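Local coordinates for protein 3-ketosteroid-delta4-5alpha-dehydrogenase (Rhodococcus jostii, PDB 4AT2) that catalyses the flavin-dependent dehydrogenation of 3-ketosteroids, introducing a double bond at the 4-5 position of the 5alpha-steroid nucleus during steroid breakdown, at residues 257-269 with 281-295. Sequence-based numbering, arbitrary orientation.
With FAD (flavin-adenine dinucleotide), chain D.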
ATOM      1  N   VAL A 257      -8.425 -26.289   4.879  1.00  9.65           N
ATOM      2  CA  VAL A 257      -8.974 -24.954   4.584  1.00  9.37           C
ATOM      3  C   VAL A 257      -8.519 -23.972   5.662  1.00  9.22           C
ATOM      4  O   VAL A 257      -8.890 -24.108   6.827  1.00  9.45           O
ATOM      5  CB  VAL A 257     -10.521 -24.943   4.521  1.00  9.44           C
ATOM      6  CG1 VAL A 257     -11.037 -23.528   4.227  1.00  9.16           C
ATOM      7  CG2 VAL A 257     -11.031 -25.931   3.471  1.00  9.64           C
ATOM      8  N   LEU A 258      -7.730 -22.981   5.261  1.00  8.95           N
ATOM      9  CA  LEU A 258      -7.317 -21.916   6.179  1.00  8.93           C
ATOM     10  C   LEU A 258      -8.399 -20.850   6.240  1.00  8.90           C
ATOM     11  O   LEU A 258      -8.760 -20.254   5.224  1.00  8.86           O
ATOM     12  CB  LEU A 258      -5.980 -21.298   5.746  1.00  8.89           C
ATOM     13  CG  LEU A 258      -4.800 -22.277   5.621  1.00  9.07           C
ATOM     14  CD1 LEU A 258      -3.577 -21.549   5.074  1.00  9.16           C
ATOM     15  CD2 LEU A 258      -4.476 -22.921   6.956  1.00  9.20           C
ATOM     16  N   ALA A 259      -8.919 -20.623   7.443  1.00  9.09           N
ATOM     17  CA  ALA A 259     -10.061 -19.725   7.647  1.00  9.31           C
ATOM     18  C   ALA A 259      -9.927 -19.042   9.017  1.00  9.54           C
ATOM     19  O   ALA A 259     -10.908 -18.807   9.724  1.00  9.78           O
ATOM     20  CB  ALA A 259     -11.362 -20.507   7.538  1.00  9.48           C
ATOM     21  N   THR A 260      -8.688 -18.726   9.372  1.00  9.78           N
ATOM     22  CA  THR A 260      -8.352 -18.218  10.718  1.00 10.25           C
ATOM     23  C   THR A 260      -8.325 -16.694  10.843  1.00 10.17           C
ATOM     24  O   THR A 260      -7.960 -16.169  11.890  1.00 10.43           O
ATOM     25  CB  THR A 260      -6.998 -18.757  11.217  1.00 10.60           C
ATOM     26  OG1 THR A 260      -5.964 -18.330  10.318  1.00 11.09           O
ATOM     27  CG2 THR A 260      -7.008 -20.270  11.297  1.00 10.62           C
ATOM     28  N   GLY A 261      -8.699 -15.980   9.792  1.00 10.28           N
ATOM     29  CA  GLY A 261      -8.793 -14.528   9.916  1.00 10.30           C
ATOM     30  C   GLY A 261      -7.545 -13.778   9.507  1.00 10.44           C
ATOM     31  O   GLY A 261      -6.629 -14.341   8.912  1.00 10.51           O
ATOM     32  N   SER A 262      -7.512 -12.502   9.875  1.00 10.72           N
ATOM     33  CA  SER A 262      -6.567 -11.533   9.301  1.00 10.89           C
ATOM     34  C   SER A 262      -5.261 -11.439  10.075  1.00 10.86           C
ATOM     35  O   SER A 262      -5.003 -12.251  10.965  1.00 11.13           O
ATOM     36  CB  SER A 262      -7.239 -10.162   9.242  1.00 10.98           C
ATOM     37  OG  SER A 262      -7.265  -9.551  10.531  1.00 12.01           O
ATOM     38  N   PHE A 263      -4.437 -10.445   9.722  1.00 10.87           N
ATOM     39  CA  PHE A 263      -3.198 -10.168  10.460  1.00 10.81           C
ATOM     40  C   PHE A 263      -3.249  -8.893  11.289  1.00 11.15           C
ATOM     41  O   PHE A 263      -2.214  -8.416  11.748  1.00 11.25           O
ATOM     42  CB  PHE A 263      -1.951 -10.163   9.555  1.00 10.51           C
ATOM     43  CG  PHE A 263      -1.899  -9.050   8.520  1.00 10.00           C
ATOM     44  CD1 PHE A 263      -2.528  -9.192   7.275  1.00  9.75           C
ATOM     45  CD2 PHE A 263      -1.158  -7.888   8.756  1.00  9.88           C
ATOM     46  CE1 PHE A 263      -2.434  -8.189   6.306  1.00  9.49           C
ATOM     47  CE2 PHE A 263      -1.057  -6.891   7.788  1.00  9.68           C
ATOM     48  CZ  PHE A 263      -1.697  -7.041   6.559  1.00  9.46           C
ATOM     49  N   ALA A 264      -4.453  -8.371  11.503  1.00 11.68           N
ATOM     50  CA  ALA A 264      -4.624  -7.048  12.128  1.00 12.45           C
ATOM     51  C   ALA A 264      -3.902  -6.882  13.472  1.00 13.00           C
ATOM     52  O   ALA A 264      -3.445  -5.788  13.799  1.00 13.48           O
ATOM     53  CB  ALA A 264      -6.101  -6.723  12.289  1.00 13.00           C
ATOM     54  N   TYR A 265      -3.807  -7.955  14.252  1.00 13.71           N
ATOM     55  CA  TYR A 265      -3.164  -7.869  15.560  1.00 14.63           C
ATOM     56  C   TYR A 265      -1.708  -8.321  15.611  1.00 14.88           C
ATOM     57  O   TYR A 265      -1.102  -8.388  16.678  1.00 16.73           O
ATOM     58  CB  TYR A 265      -4.061  -8.473  16.649  1.00 15.85           C
ATOM     59  CG  TYR A 265      -5.196  -7.507  16.943  1.00 16.97           C
ATOM     60  CD1 TYR A 265      -4.943  -6.289  17.584  1.00 17.75           C
ATOM     61  CD2 TYR A 265      -6.506  -7.778  16.544  1.00 17.59           C
ATOM     62  CE1 TYR A 265      -5.962  -5.381  17.833  1.00 18.22           C
ATOM     63  CE2 TYR A 265      -7.539  -6.874  16.799  1.00 17.68           C
ATOM     64  CZ  TYR A 265      -7.256  -5.675  17.438  1.00 18.25           C
ATOM     65  OH  TYR A 265      -8.255  -4.751  17.688  1.00 18.27           O
ATOM     66  N   ASN A 266      -1.130  -8.579  14.447  1.00 13.98           N
ATOM     67  CA  ASN A 266       0.289  -8.872  14.349  1.00 13.37           C
ATOM     68  C   ASN A 266       1.066  -7.567  14.091  1.00 13.73           C
ATOM     69  O   ASN A 266       1.042  -7.035  12.983  1.00 12.74           O
ATOM     70  CB  ASN A 266       0.523  -9.919  13.243  1.00 12.93           C
ATOM     71  CG  ASN A 266       1.970 -10.361  13.146  1.00 12.73           C
ATOM     72  OD1 ASN A 266       2.885  -9.539  13.223  1.00 12.81           O
ATOM     73  ND2 ASN A 266       2.187 -11.668  12.939  1.00 12.28           N
ATOM     74  N   ASP A 267       1.731  -7.047  15.126  1.00 14.69           N
ATOM     75  CA  ASP A 267       2.402  -5.741  15.030  1.00 15.71           C
ATOM     76  C   ASP A 267       3.481  -5.687  13.953  1.00 15.36           C
ATOM     77  O   ASP A 267       3.577  -4.688  13.227  1.00 15.13           O
ATOM     78  CB  ASP A 267       3.008  -5.322  16.382  1.00 17.31           C
ATOM     79  CG  ASP A 267       1.959  -5.015  17.443  1.00 18.74           C
ATOM     80  OD1 ASP A 267       0.770  -4.833  17.133  1.00 19.70           O
ATOM     81  OD2 ASP A 267       2.344  -4.939  18.631  1.00 20.83           O
ATOM     82  N   LYS A 268       4.281  -6.751  13.849  1.00 14.92           N
ATOM     83  CA  LYS A 268       5.357  -6.829  12.853  1.00 14.69           C
ATOM     84  C   LYS A 268       4.770  -6.731  11.450  1.00 13.57           C
ATOM     85  O   LYS A 268       5.270  -5.977  10.608  1.00 13.01           O
ATOM     86  CB  LYS A 268       6.153  -8.137  12.993  1.00 15.64           C
ATOM     87  CG  LYS A 268       7.108  -8.450  11.833  1.00 17.04           C
ATOM     88  CD  LYS A 268       7.810  -9.796  12.026  1.00 17.98           C
ATOM     89  CE  LYS A 268       8.735 -10.144  10.869  1.00 18.27           C
ATOM     90  NZ  LYS A 268       9.189 -11.575  10.926  1.00 18.87           N
ATOM     91  N   MET A 269       3.704  -7.490  11.218  1.00 12.38           N
ATOM     92  CA  MET A 269       3.047  -7.498   9.915  1.00 11.54           C
ATOM     93  C   MET A 269       2.358  -6.180   9.598  1.00 11.19           C
ATOM     94  O   MET A 269       2.377  -5.746   8.449  1.00 10.57           O
ATOM     95  CB  MET A 269       2.064  -8.657   9.809  1.00 11.22           C
ATOM     96  CG  MET A 269       2.765 -10.002   9.703  1.00 11.10           C
ATOM     97  SD  MET A 269       1.635 -11.401   9.586  1.00 11.18           S
ATOM     98  CE  MET A 269       1.189 -11.289   7.850  1.00 10.82           C
ATOM     99  N   PRO A 281      -5.719   0.266  15.689  1.00 15.91           N
ATOM    100  CA  PRO A 281      -6.403  -0.997  15.414  1.00 16.58           C
ATOM    101  C   PRO A 281      -7.915  -0.901  15.621  1.00 16.95           C
ATOM    102  O   PRO A 281      -8.382  -0.275  16.581  1.00 17.32           O
ATOM    103  CB  PRO A 281      -5.791  -1.950  16.451  1.00 17.15           C
ATOM    104  CG  PRO A 281      -5.443  -1.055  17.589  1.00 17.01           C
ATOM    105  CD  PRO A 281      -4.894   0.169  16.912  1.00 16.39           C
ATOM    106  N   GLY A 282      -8.664  -1.527  14.713  1.00 17.39           N
ATOM    107  CA  GLY A 282     -10.117  -1.570  14.804  1.00 18.78           C
ATOM    108  C   GLY A 282     -10.688  -2.981  14.741  1.00 20.38           C
ATOM    109  O   GLY A 282     -11.884  -3.164  14.986  1.00 21.60           O
ATOM    110  N   ALA A 283      -9.847  -3.977  14.424  1.00 20.14           N
ATOM    111  CA  ALA A 283     -10.320  -5.369  14.271  1.00 19.84           C
ATOM    112  C   ALA A 283     -10.909  -5.918  15.568  1.00 20.27           C
ATOM    113  O   ALA A 283     -10.526  -5.493  16.661  1.00 21.58           O
ATOM    114  CB  ALA A 283      -9.220  -6.288  13.748  1.00 19.42           C
ATOM    115  N   ALA A 284     -11.837  -6.862  15.431  1.00 20.44           N
ATOM    116  CA  ALA A 284     -12.654  -7.322  16.559  1.00 21.00           C
ATOM    117  C   ALA A 284     -11.922  -8.221  17.553  1.00 21.84           C
ATOM    118  O   ALA A 284     -12.103  -8.066  18.761  1.00 22.50           O
ATOM    119  CB  ALA A 284     -13.918  -8.009  16.056  1.00 20.53           C
ATOM    120  N   ILE A 285     -11.112  -9.155  17.055  1.00 21.52           N
ATOM    121  CA  ILE A 285     -10.491 -10.170  17.930  1.00 21.35           C
ATOM    122  C   ILE A 285      -8.973 -10.294  17.767  1.00 21.27           C
ATOM    123  O   ILE A 285      -8.453 -10.165  16.660  1.00 21.15           O
ATOM    124  CB  ILE A 285     -11.187 -11.559  17.804  1.00 21.35           C
ATOM    125  CG1 ILE A 285     -10.978 -12.173  16.411  1.00 20.91           C
ATOM    126  CG2 ILE A 285     -12.681 -11.443  18.125  1.00 21.90           C
ATOM    127  CD1 ILE A 285     -11.369 -13.640  16.301  1.00 20.83           C
ATOM    128  N   GLU A 286      -8.280 -10.564  18.875  1.00 21.54           N
ATOM    129  CA  GLU A 286      -6.810 -10.666  18.893  1.00 22.11           C
ATOM    130  C   GLU A 286      -6.249 -11.955  18.288  1.00 20.71           C
ATOM    131  O   GLU A 286      -5.050 -12.045  18.012  1.00 21.17           O
ATOM    132  CB  GLU A 286      -6.238 -10.431  20.301  1.00 25.29           C
ATOM    133  CG  GLU A 286      -6.541 -11.513  21.334  1.00 28.52           C
ATOM    134  CD  GLU A 286      -5.869 -11.263  22.684  1.00 31.80           C
ATOM    135  OE1 GLU A 286      -5.675 -10.084  23.065  1.00 34.23           O
ATOM    136  OE2 GLU A 286      -5.533 -12.254  23.373  1.00 33.71           O
ATOM    137  N   GLU A 287      -7.113 -12.941  18.061  1.00 18.20           N
ATOM    138  CA  GLU A 287      -6.709 -14.167  17.380  1.00 17.02           C
ATOM    139  C   GLU A 287      -6.373 -13.927  15.898  1.00 15.61           C
ATOM    140  O   GLU A 287      -5.875 -14.823  15.222  1.00 15.83           O
ATOM    141  CB  GLU A 287      -7.786 -15.245  17.532  1.00 17.26           C
ATOM    142  CG  GLU A 287      -7.885 -15.827  18.942  1.00 18.15           C
ATOM    143  CD  GLU A 287      -8.604 -14.920  19.933  1.00 18.51           C
ATOM    144  OE1 GLU A 287      -9.314 -13.983  19.507  1.00 18.28           O
ATOM    145  OE2 GLU A 287      -8.459 -15.151  21.153  1.00 19.27           O
ATOM    146  N   HIS A 288      -6.623 -12.715  15.410  1.00 14.53           N
ATOM    147  CA  HIS A 288      -6.235 -12.334  14.044  1.00 13.69           C
ATOM    148  C   HIS A 288      -4.778 -11.955  14.039  1.00 12.98           C
ATOM    149  O   HIS A 288      -4.432 -10.770  14.032  1.00 12.91           O
ATOM    150  CB  HIS A 288      -7.101 -11.173  13.545  1.00 13.96           C
ATOM    151  CG  HIS A 288      -8.471 -11.586  13.035  1.00 14.15           C
ATOM    152  ND1 HIS A 288      -9.103 -10.920  12.049  1.00 14.49           N
ATOM    153  CD2 HIS A 288      -9.325 -12.631  13.410  1.00 14.56           C
ATOM    154  CE1 HIS A 288     -10.299 -11.499  11.804  1.00 14.81           C
ATOM    155  NE2 HIS A 288     -10.436 -12.541  12.641  1.00 14.64           N
ATOM    156  N   ASP A 289      -3.900 -12.959  14.060  1.00 12.48           N
ATOM    157  CA  ASP A 289      -2.459 -12.701  14.212  1.00 12.21           C
ATOM    158  C   ASP A 289      -1.625 -13.089  12.985  1.00 11.81           C
ATOM    159  O   ASP A 289      -0.395 -13.138  13.055  1.00 11.60           O
ATOM    160  CB  ASP A 289      -1.917 -13.401  15.467  1.00 12.64           C
ATOM    161  CG  ASP A 289      -2.041 -14.907  15.396  1.00 13.05           C
ATOM    162  OD1 ASP A 289      -2.385 -15.440  14.321  1.00 12.44           O
ATOM    163  OD2 ASP A 289      -1.777 -15.567  16.430  1.00 14.28           O
ATOM    164  N   GLY A 290      -2.306 -13.380  11.885  1.00 11.50           N
ATOM    165  CA  GLY A 290      -1.653 -13.624  10.596  1.00 11.68           C
ATOM    166  C   GLY A 290      -1.007 -14.990  10.444  1.00 12.07           C
ATOM    167  O   GLY A 290      -0.389 -15.264   9.416  1.00 11.54           O
ATOM    168  N   ARG A 291      -1.141 -15.848  11.457  1.00 12.55           N
ATOM    169  CA  ARG A 291      -0.443 -17.138  11.442  1.00 13.43           C
ATOM    170  C   ARG A 291      -0.688 -17.962  10.175  1.00 12.87           C
ATOM    171  O   ARG A 291       0.278 -18.531   9.628  1.00 13.01           O
ATOM    172  CB  ARG A 291      -0.765 -17.968  12.695  1.00 15.13           C
ATOM    173  CG  ARG A 291       0.054 -19.256  12.839  1.00 17.09           C
ATOM    174  CD  ARG A 291       1.439 -18.999  13.409  1.00 19.29           C
ATOM    175  NE  ARG A 291       2.227 -20.229  13.562  1.00 21.83           N
ATOM    176  CZ  ARG A 291       3.372 -20.311  14.239  1.00 23.12           C
ATOM    177  NH1 ARG A 291       3.872 -19.231  14.844  1.00 25.23           N
ATOM    178  NH2 ARG A 291       4.032 -21.463  14.309  1.00 23.79           N
ATOM    179  N   SER A 292      -1.944 -18.026   9.713  1.00 11.92           N
ATOM    180  CA  SER A 292      -2.244 -18.818   8.514  0.50 11.47           C
ATOM    181  C   SER A 292      -1.632 -18.229   7.248  1.00 11.25           C
ATOM    182  O   SER A 292      -1.266 -18.982   6.351  1.00 10.78           O
ATOM    183  CB  SER A 292      -3.739 -19.049   8.327  0.50 11.56           C
ATOM    184  OG  SER A 292      -4.432 -17.836   8.173  0.50 10.85           O
ATOM    185  N   ILE A 293      -1.518 -16.906   7.181  1.00 10.43           N
ATOM    186  CA  ILE A 293      -0.826 -16.270   6.063  1.00  9.96           C
ATOM    187  C   ILE A 293       0.631 -16.718   6.072  1.00 10.00           C
ATOM    188  O   ILE A 293       1.161 -17.147   5.046  1.00  9.69           O
ATOM    189  CB  ILE A 293      -0.945 -14.721   6.101  1.00  9.81           C
ATOM    190  CG1 ILE A 293      -2.403 -14.306   5.860  1.00  9.69           C
ATOM    191  CG2 ILE A 293      -0.028 -14.118   5.043  1.00 10.03           C
ATOM    192  CD1 ILE A 293      -2.749 -12.867   6.210  1.00  9.53           C
ATOM    193  N   LEU A 294       1.272 -16.636   7.232  1.00 10.04           N
ATOM    194  CA  LEU A 294       2.684 -17.007   7.355  1.00 10.50           C
ATOM    195  C   LEU A 294       2.932 -18.489   7.077  1.00 10.76           C
ATOM    196  O   LEU A 294       3.912 -18.840   6.411  1.00 10.48           O
ATOM    197  CB  LEU A 294       3.226 -16.605   8.735  1.00 10.84           C
ATOM    198  CG  LEU A 294       3.165 -15.108   9.108  1.00 10.92           C
ATOM    199  CD1 LEU A 294       3.638 -14.904  10.542  1.00 11.15           C
ATOM    200  CD2 LEU A 294       3.951 -14.223   8.132  1.00 11.17           C
ATOM    201  N   MET A 295       2.038 -19.342   7.578  1.00 11.09           N
ATOM    202  CA  MET A 295       2.141 -20.790   7.393  1.00 11.52           C
ATOM    203  C   MET A 295       2.138 -21.141   5.915  1.00 10.91           C
ATOM    204  O   MET A 295       2.868 -22.040   5.478  1.00 10.83           O
ATOM    205  CB  MET A 295       0.949 -21.490   8.047  1.00 13.33           C
ATOM    206  CG  MET A 295       1.046 -21.560   9.555  1.00 15.08           C
ATOM    207  SD  MET A 295      -0.503 -22.115  10.305  1.00 19.05           S
ATOM    208  CE  MET A 295      -0.936 -23.414   9.212  1.00 16.48           C
TER
HETATM  209  PA  FAD D1492     -13.418 -14.870  11.905  1.00 11.69           P
HETATM  210  O1A FAD D1492     -14.886 -14.765  11.762  1.00 12.46           O
HETATM  211  O2A FAD D1492     -12.742 -14.042  12.914  1.00 12.25           O
HETATM  212  O5B FAD D1492     -13.062 -16.407  12.179  1.00 11.43           O
HETATM  213  C5B FAD D1492     -11.702 -16.836  12.307  1.00 11.28           C
HETATM  214  C4B FAD D1492     -11.632 -17.918  13.398  1.00 11.54           C
HETATM  215  O4B FAD D1492     -10.276 -18.413  13.352  1.00 11.14           O
HETATM  216  C3B FAD D1492     -11.828 -17.285  14.782  1.00 11.63           C
HETATM  217  O3B FAD D1492     -12.854 -18.018  15.498  1.00 11.90           O
HETATM  218  C2B FAD D1492     -10.452 -17.412  15.444  1.00 11.69           C
HETATM  219  O2B FAD D1492     -10.588 -17.629  16.874  1.00 11.83           O
HETATM  220  C1B FAD D1492      -9.875 -18.639  14.740  1.00 11.54           C
HETATM  221  N9A FAD D1492      -8.397 -18.703  14.755  1.00 11.47           N
HETATM  222  C8A FAD D1492      -7.510 -17.700  14.716  1.00 11.66           C
HETATM  223  N7A FAD D1492      -6.287 -18.226  14.737  1.00 11.94           N
HETATM  224  C5A FAD D1492      -6.404 -19.568  14.775  1.00 11.90           C
HETATM  225  C6A FAD D1492      -5.516 -20.592  14.811  1.00 12.02           C
HETATM  226  N6A FAD D1492      -4.212 -20.318  14.798  1.00 12.56           N
HETATM  227  N1A FAD D1492      -5.915 -21.875  14.855  1.00 11.69           N
HETATM  228  C2A FAD D1492      -7.267 -22.184  14.853  1.00 11.81           C
HETATM  229  N3A FAD D1492      -8.172 -21.127  14.820  1.00 11.61           N
HETATM  230  C4A FAD D1492      -7.714 -19.848  14.784  1.00 11.62           C
HETATM  231  N1  FAD D1492     -17.576  -7.213   7.863  1.00 11.05           N
HETATM  232  C2  FAD D1492     -18.690  -7.319   7.050  1.00 11.17           C
HETATM  233  O2  FAD D1492     -18.565  -7.783   5.925  1.00 10.82           O
HETATM  234  N3  FAD D1492     -19.945  -6.901   7.514  1.00 11.25           N
HETATM  235  C4  FAD D1492     -20.074  -6.338   8.785  1.00 11.44           C
HETATM  236  O4  FAD D1492     -21.192  -5.968   9.154  1.00 11.60           O
HETATM  237  C4X FAD D1492     -18.945  -6.226   9.605  1.00 11.51           C
HETATM  238  N5  FAD D1492     -19.028  -5.664  10.836  1.00 12.24           N
HETATM  239  C5X FAD D1492     -17.899  -5.357  11.503  1.00 12.29           C
HETATM  240  C6  FAD D1492     -17.952  -4.554  12.646  1.00 12.47           C
HETATM  241  C7  FAD D1492     -16.790  -4.243  13.356  1.00 12.80           C
HETATM  242  C7M FAD D1492     -16.904  -3.430  14.501  1.00 13.33           C
HETATM  243  C8  FAD D1492     -15.544  -4.733  12.909  1.00 12.79           C
HETATM  244  C8M FAD D1492     -14.333  -4.464  13.580  1.00 12.48           C
HETATM  245  C9  FAD D1492     -15.496  -5.545  11.773  1.00 12.40           C
HETATM  246  C9A FAD D1492     -16.665  -5.840  11.054  1.00 12.12           C
HETATM  247  N10 FAD D1492     -16.621  -6.598   9.932  1.00 11.50           N
HETATM  248  C10 FAD D1492     -17.702  -6.664   9.143  1.00 11.42           C
HETATM  249  C1' FAD D1492     -15.444  -7.430   9.570  1.00 11.20           C
HETATM  250  C2' FAD D1492     -15.764  -8.914   9.809  1.00 11.14           C
HETATM  251  O2' FAD D1492     -16.238  -9.013  11.154  1.00 11.97           O
HETATM  252  C3' FAD D1492     -14.511  -9.787   9.634  1.00 10.51           C
HETATM  253  O3' FAD D1492     -13.647  -9.288   8.598  1.00 10.13           O
HETATM  254  C4' FAD D1492     -14.929 -11.231   9.311  1.00 10.67           C
HETATM  255  O4' FAD D1492     -15.790 -11.693  10.363  1.00 10.46           O
HETATM  256  C5' FAD D1492     -13.703 -12.142   9.221  1.00 10.44           C
HETATM  257  O5' FAD D1492     -14.142 -13.458   8.836  1.00 10.70           O
HETATM  258  P   FAD D1492     -13.141 -14.715   8.972  1.00 10.90           P
HETATM  259  O1P FAD D1492     -11.928 -14.491   8.178  1.00 10.00           O
HETATM  260  O2P FAD D1492     -13.956 -15.958   8.769  1.00 10.09           O
HETATM  261  O3P FAD D1492     -12.622 -14.557  10.510  1.00 11.06           O
HETATM  262  O   HOH W   1      -3.972 -17.125  11.504  1.00 15.88           O
HETATM  263  O   HOH W   2      -3.955 -15.276   9.149  1.00 12.93           O
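H288 lies with one face against the backbone of G261 and S262. G261 CA sits over that face, 3.9 Å from the ring centroid, in a CH-pi contact. Both ring nitrogens are engaged, one by the protein and one by the cofactor. ND1 shares a hydrogen bond of 2.7 Å with S262 OG, and either atom could be the donor. NE2 donates to FAD O2A over 2.8 Å, almost straight at 172°. S262 OG stands between its own backbone N and carbonyl carbon (chi1 77°), where it also accepts from A264 N in an ST turn. The serine thus ties the histidine to the turn and is likely to fix the ring's rotation, second shell to the phosphate.

Y265 lies across the 281-286 loop. Its OH donates to A283 O at 2.6 Å, with that oxygen at the ring edge and in its plane. The A283 methyl touches CE2. P281 CB touches Y265 CE1, the two side chains crossing at about a right angle. An alanine here would lose the phenol bond and is likely to leave A283 O without this donor and the 281-286 loop less firmly held. The main chain of Y265 also bonds, N to H288 O.

N266 turns CG anti to its N (chi1 -176°), which brings ND2 to D289 O at 3.0 Å. Its OD1 caps M269 N at the start of helix 267-273. The M269 and L294 side chains pass each other in opposite directions, SD against CD2. F263 CD1 meets I293 CD1.

Water 1 joins T260 OG1 to S292 N. T260 CG2 packs on the FAD adenine.

The loop after parallel strand 255-258 and the 281-290 loop together line the FAD site from the adenine and pyrophosphate to the C8M methyl edge of the flavin, consistent with a Rossmann-type FAD-binding domain.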